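Local coordinates for protein endo-beta-1,4-glucanase (cellulase B) (Bacillus halodurans, PDB 4V2X) that hydrolyses beta-1,4-linked glucans, with a family 46 carbohydrate-binding module that probably aids the breakdown of xyloglucan and mixed-linkage glucans, at residues Y480-Q486 and P498-N504; R554-L560 and Y572-G578. One frame throughout, in Å; residues are numbered along the deposited sequence.

From the N terminus, the chain passes through the catalytic barrel and the Ig-like module before reaching either contact. Interaction 1 closes first: 480-486 leaves strand 473-480 of the Ig-like module, and 498-504 returns beside it in the hairpin of strands 484-491 and 495-500. Interaction 2 follows in series, neither nested nor crossed, joining 554-560 to 572-578 in the hairpin of strands 556-564 and 569-577. Their centres are about 21 Å apart on one antiparallel sheet of the CBM46 module. They meet directly: Y572 OH lies 2.7 Å from Q486 O, a probable hydrogen bond, and the Y572 ring packs on L485.

Interaction 1 (Y480-Q486 and P498-N504); sequences YRTPVLQ and PASFNGN
N502 and N504 both turn CG anti to their own carbonyl carbon (chi1 -76° and -66°), which carries their amides to the backbone of R481 and T482. N502 ND2 donates to T482 O at 3.0 Å, in its own amide plane, although it approaches tilted from the plane of that carbonyl. N504 ND2 spends its hydrogens on two carbonyls: R481 O at 2.7 Å across the contact and F501 O at 2.8 Å within its own segment. Both acceptors lie close to the amide plane, and OD1 goes to S566 OG, which together fix the rotation of this buried amide. The P483 side chain runs at about a right angle to that of N504, with P483 CG 3.5 Å from N504 ND2.

The F501-N504 reversal is a type I' turn, with N502 and G503 in left-handed backbone conformations; it presents N502 O to R481 N, a bond of 3.0 Å. The turn follows the second strand of the antiparallel hairpin formed by strands 484-491 and 495-500. There V484 and S500 make a hydrogen-bonded pair, S500 N to V484 O being 2.8 Å, while L485 and A499 make a non-hydrogen-bonded one.

On the face shared by L485 and A499, L485 CD2 presses on A499 CB at 3.3 Å, tighter than usual van der Waals contact. On the V484 and S500 face, one water joins Q486 NE2 to S500 OG; another links R481 NH1 to N502 OD1.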
# COMPACT_ATOMS: atom_id res chain seq x y z
N TYR A 480 49.85 -33.37 -3.33
CA TYR A 480 49.02 -33.79 -4.46
C TYR A 480 49.86 -34.20 -5.67
O TYR A 480 51.03 -33.82 -5.80
CB TYR A 480 48.05 -32.67 -4.85
CG TYR A 480 48.70 -31.53 -5.63
CD1 TYR A 480 49.46 -30.56 -4.97
CD2 TYR A 480 48.59 -31.44 -7.01
CE1 TYR A 480 50.06 -29.53 -5.67
CE2 TYR A 480 49.18 -30.41 -7.71
CZ TYR A 480 49.92 -29.46 -7.03
OH TYR A 480 50.52 -28.43 -7.72
N ARG A 481 49.23 -34.99 -6.54
CA ARG A 481 49.70 -35.22 -7.91
C ARG A 481 48.56 -34.89 -8.85
O ARG A 481 47.41 -34.75 -8.42
CB ARG A 481 50.08 -36.68 -8.15
CG ARG A 481 50.62 -37.42 -6.96
CD ARG A 481 50.82 -38.88 -7.30
NE ARG A 481 51.72 -39.04 -8.45
CZ ARG A 481 51.46 -39.76 -9.54
NH1 ARG A 481 50.33 -40.45 -9.66
NH2 ARG A 481 52.36 -39.82 -10.51
N THR A 482 48.85 -34.80 -10.13
CA THR A 482 47.81 -34.56 -11.12
C THR A 482 46.71 -35.61 -10.93
O THR A 482 47.01 -36.81 -10.88
CB THR A 482 48.36 -34.58 -12.56
OG1 THR A 482 49.19 -33.43 -12.75
CG2 THR A 482 47.23 -34.55 -13.58
N PRO A 483 45.45 -35.17 -10.79
CA PRO A 483 44.36 -36.14 -10.69
C PRO A 483 44.11 -36.78 -12.04
O PRO A 483 44.38 -36.16 -13.08
CB PRO A 483 43.16 -35.30 -10.25
CG PRO A 483 43.57 -33.87 -10.33
CD PRO A 483 44.95 -33.79 -10.89
N VAL A 484 43.62 -38.01 -12.03
CA VAL A 484 43.44 -38.79 -13.24
C VAL A 484 42.02 -39.30 -13.27
O VAL A 484 41.55 -39.89 -12.30
CB VAL A 484 44.42 -39.98 -13.30
CG1 VAL A 484 44.27 -40.73 -14.62
CG2 VAL A 484 45.86 -39.51 -13.12
N LEU A 485 41.33 -39.04 -14.38
CA LEU A 485 40.01 -39.60 -14.63
C LEU A 485 40.15 -40.68 -15.69
O LEU A 485 41.06 -40.63 -16.53
CB LEU A 485 39.05 -38.51 -15.11
CG LEU A 485 38.84 -37.36 -14.13
CD1 LEU A 485 37.98 -36.28 -14.77
CD2 LEU A 485 38.21 -37.84 -12.83
N GLN A 486 39.25 -41.65 -15.66
CA GLN A 486 39.33 -42.77 -16.58
C GLN A 486 38.11 -42.85 -17.49
O GLN A 486 37.00 -42.49 -17.10
CB GLN A 486 39.49 -44.09 -15.82
CG GLN A 486 40.63 -44.11 -14.81
CD GLN A 486 42.01 -44.05 -15.46
OE1 GLN A 486 42.14 -44.02 -16.68
NE2 GLN A 486 43.04 -44.02 -14.63
N PRO A 498 35.49 -43.21 -13.02
CA PRO A 498 36.55 -43.63 -12.10
C PRO A 498 37.59 -42.52 -11.99
O PRO A 498 38.06 -42.01 -13.02
CB PRO A 498 37.13 -44.88 -12.76
CG PRO A 498 36.07 -45.34 -13.71
CD PRO A 498 35.35 -44.12 -14.16
N ALA A 499 37.93 -42.15 -10.76
CA ALA A 499 38.74 -40.96 -10.53
C ALA A 499 39.78 -41.18 -9.44
O ALA A 499 39.45 -41.59 -8.32
CB ALA A 499 37.85 -39.79 -10.16
N SER A 500 41.04 -40.91 -9.77
CA SER A 500 42.11 -40.87 -8.80
C SER A 500 42.30 -39.42 -8.41
O SER A 500 42.94 -38.66 -9.14
CB SER A 500 43.40 -41.41 -9.40
OG SER A 500 43.23 -42.76 -9.81
N PHE A 501 41.74 -39.02 -7.27
CA PHE A 501 41.81 -37.63 -6.83
C PHE A 501 43.24 -37.24 -6.47
O PHE A 501 43.60 -36.07 -6.59
CB PHE A 501 40.84 -37.36 -5.69
CG PHE A 501 39.40 -37.33 -6.13
CD1 PHE A 501 38.87 -36.20 -6.73
CD2 PHE A 501 38.59 -38.43 -5.95
CE1 PHE A 501 37.55 -36.17 -7.15
CE2 PHE A 501 37.26 -38.41 -6.37
CZ PHE A 501 36.74 -37.28 -6.97
N ASN A 502 44.05 -38.22 -6.06
CA ASN A 502 45.48 -38.02 -5.85
C ASN A 502 45.80 -36.81 -4.96
O ASN A 502 46.66 -35.99 -5.29
CB ASN A 502 46.21 -37.94 -7.21
CG ASN A 502 46.36 -39.29 -7.88
OD1 ASN A 502 46.32 -40.33 -7.22
ND2 ASN A 502 46.56 -39.28 -9.20
N GLY A 503 45.11 -36.72 -3.83
CA GLY A 503 45.34 -35.65 -2.86
C GLY A 503 44.65 -34.33 -3.16
O GLY A 503 44.83 -33.36 -2.41
N ASN A 504 43.87 -34.28 -4.24
CA ASN A 504 43.18 -33.06 -4.65
C ASN A 504 41.76 -32.96 -4.14
O ASN A 504 41.10 -33.98 -3.89
CB ASN A 504 43.15 -32.94 -6.17
CG ASN A 504 44.53 -32.75 -6.76
OD1 ASN A 504 45.03 -31.62 -6.82
ND2 ASN A 504 45.15 -33.84 -7.20
O HOH W 1 48.77 -41.96 -7.33
O HOH W 2 41.96 -43.74 -11.88

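Interaction 2 (R554-L560 and Y572-G578); sequences RDGEVRL and YTIIKNG
I574 and V558 run alongside each other off the same face of the sheet, and their branches set its relief. I574 CG1 sits between its backbone N and carbonyl carbon (chi1 53°), which lays it against V558 CB at 3.7 Å. The other branch, CG2, meets the next residue along on that face, L560, its CD1 at 4.1 Å, and also lies at the edge of the Y572 ring, in its plane. L560 CD1 is the bump that fills the notch between I574 and Y572, being 4.2 Å from Y572 CD2 as well.

On the other face, E557 CG touches both T573 CG2, 3.5 Å away, and I575 CG1, 4.0 Å away, while a water joins E557 OE2 to T573 OG1.

Segments 556-560 and 572-577 belong to an antiparallel hairpin; their axes approach to 4.7 Å, with 156° between directions. Pairing is hydrogen-bonded at G556-K576, V558-I574 and L560-Y572. G556, with no side chain, meets K576 through backbone bonds alone. K576 runs past D555, then bends at chi4 (-69°) so that NZ forms a salt bridge with D555 OD1 at 3.2 Å and a bond to G578 O of 2.8 Å. G578 N returns weak bonds to both D555 carboxylate oxygens, joining the strand ends.

Strand 506-513 flanks strand 556-564, with V558 and L560 resting on A511. On the far edge of strand 569-577, T573 and I575 are backbone hydrogen-bonded to I584 and T582 of strand 580-585, while I574 packs against F549 and F550 of helix 547-551.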
# COMPACT_ATOMS: atom_id res chain seq x y z
N ARG A 554 21.43 -32.53 -23.94
CA ARG A 554 20.97 -33.15 -25.18
C ARG A 554 21.99 -34.18 -25.65
O ARG A 554 23.17 -34.11 -25.28
CB ARG A 554 20.71 -32.10 -26.26
CG ARG A 554 21.94 -31.42 -26.82
CD ARG A 554 21.65 -30.81 -28.19
NE ARG A 554 22.85 -30.20 -28.75
CZ ARG A 554 23.24 -28.94 -28.53
NH1 ARG A 554 22.53 -28.13 -27.75
NH2 ARG A 554 24.36 -28.50 -29.10
N ASP A 555 21.54 -35.14 -26.45
CA ASP A 555 22.45 -36.11 -27.05
C ASP A 555 23.54 -35.38 -27.82
O ASP A 555 23.29 -34.35 -28.45
CB ASP A 555 21.69 -37.04 -28.01
CG ASP A 555 20.83 -38.06 -27.30
OD1 ASP A 555 20.77 -38.08 -26.05
OD2 ASP A 555 20.19 -38.87 -28.01
N GLY A 556 24.75 -35.92 -27.77
CA GLY A 556 25.91 -35.30 -28.41
C GLY A 556 27.12 -35.32 -27.50
O GLY A 556 27.17 -36.08 -26.53
N GLU A 557 28.10 -34.48 -27.82
CA GLU A 557 29.40 -34.54 -27.17
C GLU A 557 29.59 -33.30 -26.31
O GLU A 557 29.41 -32.18 -26.77
CB GLU A 557 30.51 -34.64 -28.20
CG GLU A 557 31.88 -34.92 -27.59
CD GLU A 557 32.95 -35.17 -28.62
OE1 GLU A 557 32.64 -35.80 -29.65
OE2 GLU A 557 34.10 -34.73 -28.40
N VAL A 558 29.97 -33.54 -25.06
CA VAL A 558 30.12 -32.49 -24.06
C VAL A 558 31.53 -32.55 -23.49
O VAL A 558 32.03 -33.63 -23.14
CB VAL A 558 29.07 -32.66 -22.94
CG1 VAL A 558 29.41 -31.83 -21.71
CG2 VAL A 558 27.69 -32.32 -23.48
N ARG A 559 32.17 -31.39 -23.39
CA ARG A 559 33.48 -31.29 -22.75
C ARG A 559 33.29 -30.84 -21.32
O ARG A 559 32.66 -29.81 -21.05
CB ARG A 559 34.39 -30.30 -23.49
CG ARG A 559 35.80 -30.24 -22.90
CD ARG A 559 36.72 -29.34 -23.72
NE ARG A 559 36.18 -27.98 -23.86
CZ ARG A 559 36.22 -27.03 -22.92
NH1 ARG A 559 36.78 -27.26 -21.74
NH2 ARG A 559 35.69 -25.84 -23.17
N LEU A 560 33.82 -31.64 -20.39
CA LEU A 560 33.82 -31.30 -18.98
C LEU A 560 35.20 -30.78 -18.61
O LEU A 560 36.21 -31.24 -19.13
CB LEU A 560 33.51 -32.54 -18.14
CG LEU A 560 32.20 -33.26 -18.45
CD1 LEU A 560 32.05 -34.47 -17.55
CD2 LEU A 560 31.01 -32.33 -18.30
N TYR A 572 37.64 -33.73 -19.75
CA TYR A 572 37.03 -35.04 -19.93
C TYR A 572 35.92 -34.88 -20.94
O TYR A 572 35.28 -33.83 -21.00
CB TYR A 572 36.50 -35.55 -18.59
CG TYR A 572 36.12 -37.02 -18.54
CD1 TYR A 572 37.06 -37.99 -18.24
CD2 TYR A 572 34.79 -37.42 -18.72
CE1 TYR A 572 36.71 -39.33 -18.16
CE2 TYR A 572 34.43 -38.76 -18.64
CZ TYR A 572 35.39 -39.71 -18.36
OH TYR A 572 35.04 -41.03 -18.27
N THR A 573 35.69 -35.92 -21.74
CA THR A 573 34.63 -35.89 -22.72
C THR A 573 33.55 -36.90 -22.38
O THR A 573 33.84 -38.05 -22.02
CB THR A 573 35.19 -36.18 -24.12
OG1 THR A 573 36.17 -35.18 -24.44
CG2 THR A 573 34.08 -36.17 -25.18
N ILE A 574 32.30 -36.47 -22.48
CA ILE A 574 31.18 -37.41 -22.45
C ILE A 574 30.39 -37.34 -23.75
O ILE A 574 30.22 -36.27 -24.34
CB ILE A 574 30.25 -37.23 -21.24
CG1 ILE A 574 29.77 -35.78 -21.12
CG2 ILE A 574 30.96 -37.66 -19.96
CD1 ILE A 574 28.60 -35.59 -20.18
N ILE A 575 29.94 -38.50 -24.21
CA ILE A 575 29.08 -38.61 -25.37
C ILE A 575 27.79 -39.25 -24.87
O ILE A 575 27.82 -40.36 -24.33
CB ILE A 575 29.72 -39.44 -26.50
CG1 ILE A 575 31.03 -38.78 -26.95
CG2 ILE A 575 28.77 -39.58 -27.68
CD1 ILE A 575 31.82 -39.57 -27.96
N LYS A 576 26.69 -38.53 -25.03
CA LYS A 576 25.38 -39.00 -24.60
C LYS A 576 24.60 -39.49 -25.82
O LYS A 576 24.47 -38.77 -26.81
CB LYS A 576 24.62 -37.87 -23.91
CG LYS A 576 23.26 -38.26 -23.35
CD LYS A 576 22.55 -37.06 -22.76
CE LYS A 576 21.29 -37.46 -22.01
NZ LYS A 576 20.23 -37.96 -22.92
N ASN A 577 24.10 -40.71 -25.72
CA ASN A 577 23.24 -41.31 -26.73
C ASN A 577 22.07 -41.94 -25.99
O ASN A 577 22.18 -43.04 -25.48
CB ASN A 577 24.00 -42.39 -27.51
CG ASN A 577 24.93 -41.82 -28.58
OD1 ASN A 577 26.14 -42.06 -28.57
ND2 ASN A 577 24.35 -41.07 -29.52
N GLY A 578 20.95 -41.22 -25.92
CA GLY A 578 19.83 -41.64 -25.09
C GLY A 578 20.21 -41.66 -23.63
O GLY A 578 20.81 -40.72 -23.13
O HOH W 3 35.51 -33.44 -26.29